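Local coordinates for protein endoglucanase (Komagataeibacter sucrofermentans, PDB 6VC5) that probably cuts internal beta-1,4-glucosidic linkages in cellulose, lichenin and cereal beta-glucans, as a glycosyl hydrolase of family 8, at residues 187-192 against 237-242; 225-230 against 277-282; 245-250 against 255-260. All blocks are in the same frame, centred on the assembly; numbering follows the deposited sequence. Where two conformers were deposited one is given.

Interaction 1: residues 187-192 against 237-242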
loop_
_atom_site.group_PDB
_atom_site.type_symbol
_atom_site.label_atom_id
_atom_site.label_comp_id
_atom_site.label_asym_id
_atom_site.label_seq_id
_atom_site.Cartn_x
_atom_site.Cartn_y
_atom_site.Cartn_z
ATOM N N LYS A 187 8.331 -2.691 -17.045
ATOM C CA LYS A 187 7.886 -3.496 -18.178
ATOM C C LYS A 187 6.379 -3.727 -18.185
ATOM O O LYS A 187 5.767 -3.790 -19.260
ATOM C CB LYS A 187 8.603 -4.842 -18.198
ATOM C CG LYS A 187 8.293 -5.621 -19.456
ATOM C CD LYS A 187 8.806 -7.023 -19.389
ATOM C CE LYS A 187 8.948 -7.597 -20.787
ATOM N NZ LYS A 187 7.759 -7.274 -21.632
ATOM N N GLY A 188 5.774 -3.884 -17.013
ATOM C CA GLY A 188 4.367 -4.229 -16.912
ATOM C C GLY A 188 3.464 -3.018 -16.997
ATOM O O GLY A 188 2.709 -2.729 -16.065
ATOM N N ARG A 189 3.545 -2.296 -18.110
ATOM C CA ARG A 189 2.707 -1.124 -18.328
ATOM C C ARG A 189 1.995 -1.260 -19.662
ATOM O O ARG A 189 2.531 -1.841 -20.608
ATOM C CB ARG A 189 3.524 0.174 -18.245
ATOM C CG ARG A 189 4.060 0.409 -16.840
ATOM C CD ARG A 189 4.781 1.730 -16.703
ATOM N NE ARG A 189 5.978 1.789 -17.545
ATOM C CZ ARG A 189 6.272 2.808 -18.350
ATOM N NH1 ARG A 189 5.458 3.848 -18.426
ATOM N NH2 ARG A 189 7.383 2.795 -19.081
ATOM N N PHE A 190 0.773 -0.737 -19.721
ATOM C CA PHE A 190 -0.140 -1.119 -20.790
ATOM C C PHE A 190 -0.927 0.084 -21.283
ATOM O O PHE A 190 -1.167 1.050 -20.549
ATOM C CB PHE A 190 -1.131 -2.199 -20.312
ATOM C CG PHE A 190 -0.466 -3.463 -19.855
ATOM C CD1 PHE A 190 -0.235 -4.505 -20.744
ATOM C CD2 PHE A 190 -0.034 -3.595 -18.546
ATOM C CE1 PHE A 190 0.408 -5.662 -20.313
ATOM C CE2 PHE A 190 0.597 -4.730 -18.112
ATOM C CZ PHE A 190 0.830 -5.770 -18.999
ATOM N N GLY A 191 -1.374 -0.017 -22.529
ATOM C CA GLY A 191 -2.330 0.944 -23.037
ATOM C C GLY A 191 -1.656 2.203 -23.526
ATOM O O GLY A 191 -0.433 2.370 -23.460
ATOM N N GLU A 192 -2.502 3.117 -24.023
ATOM C CA GLU A 192 -2.023 4.361 -24.611
ATOM C C GLU A 192 -1.312 5.265 -23.607
ATOM O O GLU A 192 -0.524 6.123 -24.021
ATOM C CB GLU A 192 -3.180 5.118 -25.263
ATOM C CG GLU A 192 -4.275 5.538 -24.282
ATOM C CD GLU A 192 -5.629 5.677 -24.962
ATOM O OE1 GLU A 192 -6.309 4.648 -25.170
ATOM O OE2 GLU A 192 -6.010 6.819 -25.292
ATOM N N THR A 237 11.705 7.000 -12.024
ATOM C CA THR A 237 12.645 7.402 -13.060
ATOM C C THR A 237 12.092 8.587 -13.845
ATOM O O THR A 237 10.885 8.838 -13.839
ATOM C CB THR A 237 12.877 6.250 -14.033
ATOM O OG1 THR A 237 11.636 5.891 -14.658
ATOM C CG2 THR A 237 13.471 5.039 -13.318
ATOM N N PRO A 238 12.965 9.334 -14.526
ATOM C CA PRO A 238 12.478 10.386 -15.439
ATOM C C PRO A 238 11.463 9.897 -16.461
ATOM O O PRO A 238 10.437 10.559 -16.670
ATOM C CB PRO A 238 13.772 10.891 -16.095
ATOM C CG PRO A 238 14.830 10.618 -15.084
ATOM C CD PRO A 238 14.437 9.346 -14.395
ATOM N N GLU A 239 11.718 8.748 -17.097
ATOM C CA GLU A 239 10.776 8.177 -18.055
ATOM C C GLU A 239 9.390 8.020 -17.443
ATOM O O GLU A 239 8.388 8.458 -18.021
ATOM C CB GLU A 239 11.294 6.816 -18.527
ATOM C CG GLU A 239 10.397 6.116 -19.540
ATOM C CD GLU A 239 10.973 4.794 -20.013
ATOM O OE1 GLU A 239 11.840 4.230 -19.305
ATOM O OE2 GLU A 239 10.557 4.320 -21.094
ATOM N N LEU A 240 9.317 7.400 -16.263
ATOM C CA LEU A 240 8.020 7.119 -15.653
ATOM C C LEU A 240 7.342 8.390 -15.158
ATOM O O LEU A 240 6.119 8.523 -15.264
ATOM C CB LEU A 240 8.175 6.123 -14.507
ATOM C CG LEU A 240 7.816 4.666 -14.802
ATOM C CD1 LEU A 240 8.950 3.978 -15.549
ATOM C CD2 LEU A 240 7.494 3.936 -13.505
ATOM N N LEU A 241 8.106 9.316 -14.582
ATOM C CA LEU A 241 7.521 10.579 -14.148
ATOM C C LEU A 241 6.902 11.325 -15.326
ATOM O O LEU A 241 5.816 11.905 -15.202
ATOM C CB LEU A 241 8.564 11.441 -13.434
ATOM C CG LEU A 241 8.136 12.874 -13.104
ATOM C CD1 LEU A 241 6.934 12.885 -12.185
ATOM C CD2 LEU A 241 9.272 13.664 -12.482
ATOM N N ALA A 242 7.567 11.303 -16.484
ATOM C CA ALA A 242 7.029 11.987 -17.654
ATOM C C ALA A 242 5.739 11.333 -18.126
ATOM O O ALA A 242 4.789 12.029 -18.510
ATOM C CB ALA A 242 8.072 12.007 -18.771
#
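R189 meets E239 and L240 through two torsions of its own chain. CG stands beside the backbone N and anti to the carbonyl carbon (chi1 -66°), and the chain then bends at chi3 (-64°). CB already points at helix 238-251, and the bend at chi3 lays the guanidinium beside E239 and L240. E239 answers with a straight chain: CG is anti to its backbone N, and the chain stays extended beyond CG to the carboxylate. Its OE2 lies at the guanidinium edge, near that plane. The two flat groups are turned 78° against each other, and R189 NH2 stays 4.1 Å from E239 OE2. That is too long for a salt bridge. L240 comes from another direction. Its CD1 lies over one face of the guanidinium, offset toward the rim, 4.0 Å from R189 CZ. The backbones keep well apart, with 10.2 Å between the CA atoms of R189 and L240, so side chains alone bridge the gap, mainly the long one of R189.

The helix start is capped here. T237 is the N-cap, and its OG1 accepts from L240 N at 3.2 Å. On the other side, G188 is the first residue past helix 172-187 and the centre of an inverse gamma turn; R189 follows it.

The stronger polar partners of R189 lie just outside the two segments. NH1 forms a salt bridge with D243 OD2 and also bonds K194 O, while NE bonds A186 O. With an alanine here, D243 would probably lose one of its charge partners, K194 O and A186 O their bonds to this side chain, and L240 CD1 the flat group it packs on. The small contact therefore joins the loop after helix 172-187 to the first turn of helix 238-251. Its chemistry is mixed: D243 supplies the firm ionic hold, L240 adds apolar packing, and E239 probably contributes only a weak, longer-range attraction.

Interaction 2: residues 225-230 against 277-282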
loop_
_atom_site.group_PDB
_atom_site.type_symbol
_atom_site.label_atom_id
_atom_site.label_comp_id
_atom_site.label_asym_id
_atom_site.label_seq_id
_atom_site.Cartn_x
_atom_site.Cartn_y
_atom_site.Cartn_z
ATOM N N ARG A 225 -1.599 3.760 -6.065
ATOM C CA ARG A 225 -0.506 3.836 -5.125
ATOM C C ARG A 225 0.893 3.749 -5.726
ATOM O O ARG A 225 1.846 4.063 -5.077
ATOM C CB ARG A 225 -0.719 2.883 -3.954
ATOM C CG ARG A 225 -1.882 3.330 -3.074
ATOM C CD ARG A 225 -1.981 2.609 -1.744
ATOM N NE ARG A 225 -3.386 2.516 -1.342
ATOM C CZ ARG A 225 -3.997 3.273 -0.427
ATOM N NH1 ARG A 225 -5.259 3.094 -0.194
ATOM N NH2 ARG A 225 -3.357 4.189 0.264
ATOM N N VAL A 226 0.998 3.138 -6.889
ATOM C CA VAL A 226 2.317 2.886 -7.464
ATOM C C VAL A 226 3.159 4.148 -7.652
ATOM O O VAL A 226 4.257 4.223 -7.141
ATOM C CB VAL A 226 2.240 2.056 -8.769
ATOM C CG1 VAL A 226 3.605 1.975 -9.447
ATOM C CG2 VAL A 226 1.734 0.657 -8.446
ATOM N N PRO A 227 2.657 5.131 -8.382
ATOM C CA PRO A 227 3.459 6.357 -8.509
ATOM C C PRO A 227 3.767 6.999 -7.161
ATOM O O PRO A 227 4.859 7.550 -6.984
ATOM C CB PRO A 227 2.599 7.252 -9.420
ATOM C CG PRO A 227 1.198 6.686 -9.309
ATOM C CD PRO A 227 1.405 5.211 -9.157
ATOM N N LEU A 228 2.861 6.888 -6.185
ATOM C CA LEU A 228 3.133 7.451 -4.864
ATOM C C LEU A 228 4.294 6.742 -4.170
ATOM O O LEU A 228 5.215 7.394 -3.666
ATOM C CB LEU A 228 1.879 7.408 -3.998
ATOM C CG LEU A 228 2.098 8.126 -2.663
ATOM C CD1 LEU A 228 2.317 9.619 -2.885
ATOM C CD2 LEU A 228 0.928 7.881 -1.742
ATOM N N TYR A 229 4.272 5.403 -4.129
ATOM C CA TYR A 229 5.344 4.680 -3.442
ATOM C C TYR A 229 6.686 4.872 -4.139
ATOM O O TYR A 229 7.721 4.988 -3.467
ATOM C CB TYR A 229 5.007 3.190 -3.300
ATOM C CG TYR A 229 3.949 2.876 -2.256
ATOM C CD1 TYR A 229 3.999 3.458 -0.991
ATOM C CD2 TYR A 229 2.919 1.971 -2.527
ATOM C CE1 TYR A 229 3.047 3.171 -0.035
ATOM C CE2 TYR A 229 1.962 1.680 -1.566
ATOM C CZ TYR A 229 2.035 2.289 -0.330
ATOM O OH TYR A 229 1.092 2.006 0.634
ATOM N N LEU A 230 6.693 4.902 -5.480
ATOM C CA LEU A 230 7.938 5.121 -6.218
ATOM C C LEU A 230 8.495 6.510 -5.948
ATOM O O LEU A 230 9.705 6.670 -5.737
ATOM C CB LEU A 230 7.702 4.940 -7.715
ATOM C CG LEU A 230 7.419 3.517 -8.187
ATOM C CD1 LEU A 230 7.139 3.524 -9.694
ATOM C CD2 LEU A 230 8.575 2.599 -7.846
ATOM N N LEU A 277 -6.019 13.081 -6.499
ATOM C CA LEU A 277 -5.414 14.386 -6.725
ATOM C C LEU A 277 -4.195 14.572 -5.837
ATOM O O LEU A 277 -3.198 15.165 -6.263
ATOM C CB LEU A 277 -6.452 15.482 -6.474
ATOM C CG LEU A 277 -6.019 16.936 -6.581
ATOM C CD1 LEU A 277 -5.556 17.244 -7.977
ATOM C CD2 LEU A 277 -7.181 17.827 -6.199
ATOM N N ALA A 278 -4.255 14.063 -4.601
ATOM C CA ALA A 278 -3.083 14.103 -3.732
ATOM C C ALA A 278 -1.904 13.365 -4.360
ATOM O O ALA A 278 -0.782 13.883 -4.389
ATOM C CB ALA A 278 -3.433 13.504 -2.374
ATOM N N VAL A 279 -2.138 12.159 -4.888
ATOM C CA VAL A 279 -1.075 11.412 -5.564
ATOM C C VAL A 279 -0.559 12.166 -6.789
ATOM O O VAL A 279 0.656 12.278 -6.999
ATOM C CB VAL A 279 -1.581 10.007 -5.937
ATOM C CG1 VAL A 279 -0.517 9.281 -6.752
ATOM C CG2 VAL A 279 -1.912 9.204 -4.671
ATOM N N ALA A 280 -1.465 12.666 -7.632
ATOM C CA ALA A 280 -1.062 13.369 -8.850
ATOM C C ALA A 280 -0.239 14.607 -8.542
ATOM O O ALA A 280 0.729 14.902 -9.241
ATOM C CB ALA A 280 -2.297 13.769 -9.656
ATOM N N SER A 281 -0.584 15.314 -7.467
ATOM C CA SER A 281 0.158 16.503 -7.087
ATOM C C SER A 281 1.593 16.163 -6.689
ATOM O O SER A 281 2.475 17.022 -6.781
ATOM C CB SER A 281 -0.592 17.205 -5.942
ATOM O OG SER A 281 -1.907 17.583 -6.354
ATOM N N CYS A 282 1.852 14.922 -6.254
ATOM C CA CYS A 282 3.200 14.536 -5.868
ATOM C C CYS A 282 3.994 13.994 -7.058
ATOM O O CYS A 282 5.207 13.765 -6.941
ATOM C CB CYS A 282 3.109 13.466 -4.792
ATOM S SG CYS A 282 2.427 14.020 -3.187
#
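This is apolar helix-to-helix packing inside the (alpha/alpha)6 barrel expected of family 8. It joins helix 225-232 to helix 274-282. The contact is buried, and its centre lies about 11 Å from the centre of the chain. The axes of the two segments approach to 9.2 Å and run at 43° to each other. L228 and V279 are the nearest pair along the backbones, their CA atoms 5.8 Å apart.

V279 carries the contact. Its CG1, anti to the backbone N (chi1 175°), reaches between two residues of the other helix. It lies 4.0 Å from P227 CG and 4.1 Å from L228 CB. The P227 ring and the V279 side chain cross at about a right angle. No hydrogen bond spans the segments. Neighbouring helices extend the core: V279 also packs on L305 of helix 300-313, and P227 on F244 of helix 238-251.

C282 touches at the margin, where L228 CD1 comes 4.4 Å from C282 CB.

Interaction 3: residues 245-250 against 255-260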
loop_
_atom_site.group_PDB
_atom_site.type_symbol
_atom_site.label_atom_id
_atom_site.label_comp_id
_atom_site.label_asym_id
_atom_site.label_seq_id
_atom_site.Cartn_x
_atom_site.Cartn_y
_atom_site.Cartn_z
ATOM N N SER A 245 2.992 12.212 -15.671
ATOM C CA SER A 245 2.663 13.628 -15.824
ATOM C C SER A 245 1.775 13.861 -17.040
ATOM O O SER A 245 0.810 14.632 -16.973
ATOM C CB SER A 245 3.944 14.457 -15.935
ATOM O OG SER A 245 4.710 14.387 -14.742
ATOM N N ARG A 246 2.075 13.186 -18.156
ATOM C CA ARG A 246 1.257 13.340 -19.355
ATOM C C ARG A 246 -0.166 12.875 -19.103
ATOM O O ARG A 246 -1.128 13.483 -19.594
ATOM C CB ARG A 246 1.866 12.536 -20.503
ATOM C CG ARG A 246 2.374 13.400 -21.630
ATOM C CD ARG A 246 2.898 12.558 -22.775
ATOM N NE ARG A 246 3.909 11.599 -22.338
ATOM C CZ ARG A 246 5.146 11.924 -21.972
ATOM N NH1 ARG A 246 6.002 10.979 -21.601
ATOM N NH2 ARG A 246 5.529 13.191 -21.983
ATOM N N PHE A 247 -0.313 11.801 -18.328
ATOM C CA PHE A 247 -1.627 11.271 -17.992
ATOM C C PHE A 247 -2.415 12.246 -17.113
ATOM O O PHE A 247 -3.555 12.604 -17.437
ATOM C CB PHE A 247 -1.451 9.909 -17.310
ATOM C CG PHE A 247 -2.728 9.307 -16.808
ATOM C CD1 PHE A 247 -3.701 8.874 -17.698
ATOM C CD2 PHE A 247 -2.948 9.156 -15.451
ATOM C CE1 PHE A 247 -4.877 8.317 -17.243
ATOM C CE2 PHE A 247 -4.129 8.602 -14.987
ATOM C CZ PHE A 247 -5.090 8.181 -15.881
ATOM N N TRP A 248 -1.828 12.696 -15.996
ATOM C CA TRP A 248 -2.571 13.595 -15.118
ATOM C C TRP A 248 -2.988 14.858 -15.855
ATOM O O TRP A 248 -4.108 15.349 -15.683
ATOM C CB TRP A 248 -1.741 14.036 -13.915
ATOM C CG TRP A 248 -1.011 13.008 -13.119
ATOM C CD1 TRP A 248 0.302 13.078 -12.740
ATOM C CD2 TRP A 248 -1.542 11.825 -12.508
ATOM N NE1 TRP A 248 0.628 11.995 -11.971
ATOM C CE2 TRP A 248 -0.481 11.210 -11.808
ATOM C CE3 TRP A 248 -2.800 11.214 -12.500
ATOM C CZ2 TRP A 248 -0.636 10.010 -11.108
ATOM C CZ3 TRP A 248 -2.955 10.018 -11.798
ATOM C CH2 TRP A 248 -1.878 9.432 -11.118
ATOM N N ASN A 249 -2.077 15.430 -16.638
ATOM C CA ASN A 249 -2.342 16.715 -17.269
ATOM C C ASN A 249 -3.301 16.620 -18.449
ATOM O O ASN A 249 -3.936 17.628 -18.791
ATOM C CB ASN A 249 -1.018 17.368 -17.655
ATOM C CG ASN A 249 -0.278 17.897 -16.445
ATOM O OD1 ASN A 249 -0.813 18.705 -15.691
ATOM N ND2 ASN A 249 0.951 17.433 -16.243
ATOM N N HIS A 250 -3.448 15.441 -19.058
ATOM C CA HIS A 250 -4.456 15.276 -20.102
ATOM C C HIS A 250 -5.860 15.453 -19.551
ATOM O O HIS A 250 -6.729 16.040 -20.214
ATOM C CB HIS A 250 -4.360 13.896 -20.748
ATOM C CG HIS A 250 -5.365 13.683 -21.840
ATOM N ND1 HIS A 250 -5.227 14.226 -23.099
ATOM C CD2 HIS A 250 -6.521 12.977 -21.858
ATOM C CE1 HIS A 250 -6.258 13.868 -23.845
ATOM N NE2 HIS A 250 -7.059 13.112 -23.116
ATOM N N ALA A 255 -10.826 16.651 -13.305
ATOM C CA ALA A 255 -11.486 15.545 -13.986
ATOM C C ALA A 255 -10.627 14.282 -14.028
ATOM O O ALA A 255 -10.688 13.528 -15.004
ATOM C CB ALA A 255 -11.929 15.964 -15.396
ATOM N N LEU A 256 -9.820 14.034 -13.001
ATOM C CA LEU A 256 -9.046 12.801 -13.005
ATOM C C LEU A 256 -10.013 11.620 -12.960
ATOM O O LEU A 256 -10.983 11.647 -12.197
ATOM C CB LEU A 256 -8.103 12.745 -11.796
ATOM C CG LEU A 256 -7.004 13.815 -11.705
ATOM C CD1 LEU A 256 -6.191 13.639 -10.414
ATOM C CD2 LEU A 256 -6.091 13.802 -12.923
ATOM N N PRO A 257 -9.801 10.599 -13.754
ATOM C CA PRO A 257 -10.716 9.458 -13.763
ATOM C C PRO A 257 -10.520 8.543 -12.557
ATOM O O PRO A 257 -9.447 8.404 -12.102
ATOM C CB PRO A 257 -10.329 8.723 -15.038
ATOM C CG PRO A 257 -8.913 9.096 -15.284
ATOM C CD PRO A 257 -8.770 10.511 -14.791
ATOM N N GLY A 258 -11.584 7.946 -12.081
ATOM C CA GLY A 258 -11.462 6.920 -11.055
ATOM C C GLY A 258 -10.837 5.641 -11.577
ATOM O O GLY A 258 -10.118 4.943 -10.849
ATOM N N TRP A 259 -11.106 5.306 -12.834
ATOM C CA TRP A 259 -10.431 4.186 -13.465
ATOM C C TRP A 259 -10.253 4.461 -14.946
ATOM O O TRP A 259 -11.020 5.217 -15.553
ATOM C CB TRP A 259 -11.139 2.836 -13.243
ATOM C CG TRP A 259 -12.600 2.716 -13.632
ATOM C CD1 TRP A 259 -13.661 2.739 -12.781
ATOM C CD2 TRP A 259 -13.144 2.501 -14.941
ATOM N NE1 TRP A 259 -14.831 2.561 -13.469
ATOM C CE2 TRP A 259 -14.546 2.418 -14.801
ATOM C CE3 TRP A 259 -12.587 2.378 -16.222
ATOM C CZ2 TRP A 259 -15.398 2.219 -15.888
ATOM C CZ3 TRP A 259 -13.439 2.176 -17.305
ATOM C CH2 TRP A 259 -14.831 2.107 -17.127
ATOM N N VAL A 260 -9.222 3.836 -15.517
ATOM C CA VAL A 260 -8.989 3.815 -16.960
ATOM C C VAL A 260 -8.762 2.371 -17.395
ATOM O O VAL A 260 -7.930 1.670 -16.811
ATOM C CB VAL A 260 -7.775 4.672 -17.357
ATOM C CG1 VAL A 260 -7.544 4.589 -18.866
ATOM C CG2 VAL A 260 -7.969 6.104 -16.915
#
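Three residues before W248, which packs on L256, S245 O is gripped twice by N249. The backbone N of N249 bonds S245 O at 3.0 Å, and N249 ND2 adds a weak bond to the same S245 O at 2.9 Å. The same side chain also reaches beyond the helix, since ND2 bonds G284 O and OD1 accepts from A286 N.

Apolar groups make most of the contact itself. L256 sends CD2 to W248, in the later part of helix 238-251, 3.7 Å from W248 O and 4.2 Å from W248 CE3. F247 has CG anti to its backbone N (chi1 175°), which brings the ring's CZ end up to P257 and V260. In one of its two conformers, V260 puts CG2 at the ring edge, in the ring plane, 3.7 Å from F247 CZ. P257 and F247 come at each other from opposite directions, with P257 CG 4.0 Å from F247 CZ. W193 meets the F247 ring edge-to-face. A280 of helix 274-282 packs on both W248 and L256.

No hydrogen bond joins the two segments. L256 of the loop bonds A272 through its backbone, and V260, at the start of strand 260-261, bonds F219. Between these two segments the hold is buried van der Waals packing, mostly apolar.

How the interactions relate
Helix 238-251 runs through the arrangement. Interaction 1 uses its first turn and interaction 3 its later part, with centres 14 Å apart. Interaction 2 brings in helices 225-232 and 274-282, one before and one after it in the chain. Its centre is 14 Å from interaction 1 and 12 Å from interaction 3. Along the chain, interactions 1 and 2 alternate, while both segments of interaction 3 fall between those of interaction 2. L240 CD2 touches L230 CD1 at 3.9 Å, and A280 CB lies 3.5 Å from W248 CD2. Interaction 2 touches both of the others, so the three form one packed region on one side of the chain's centre.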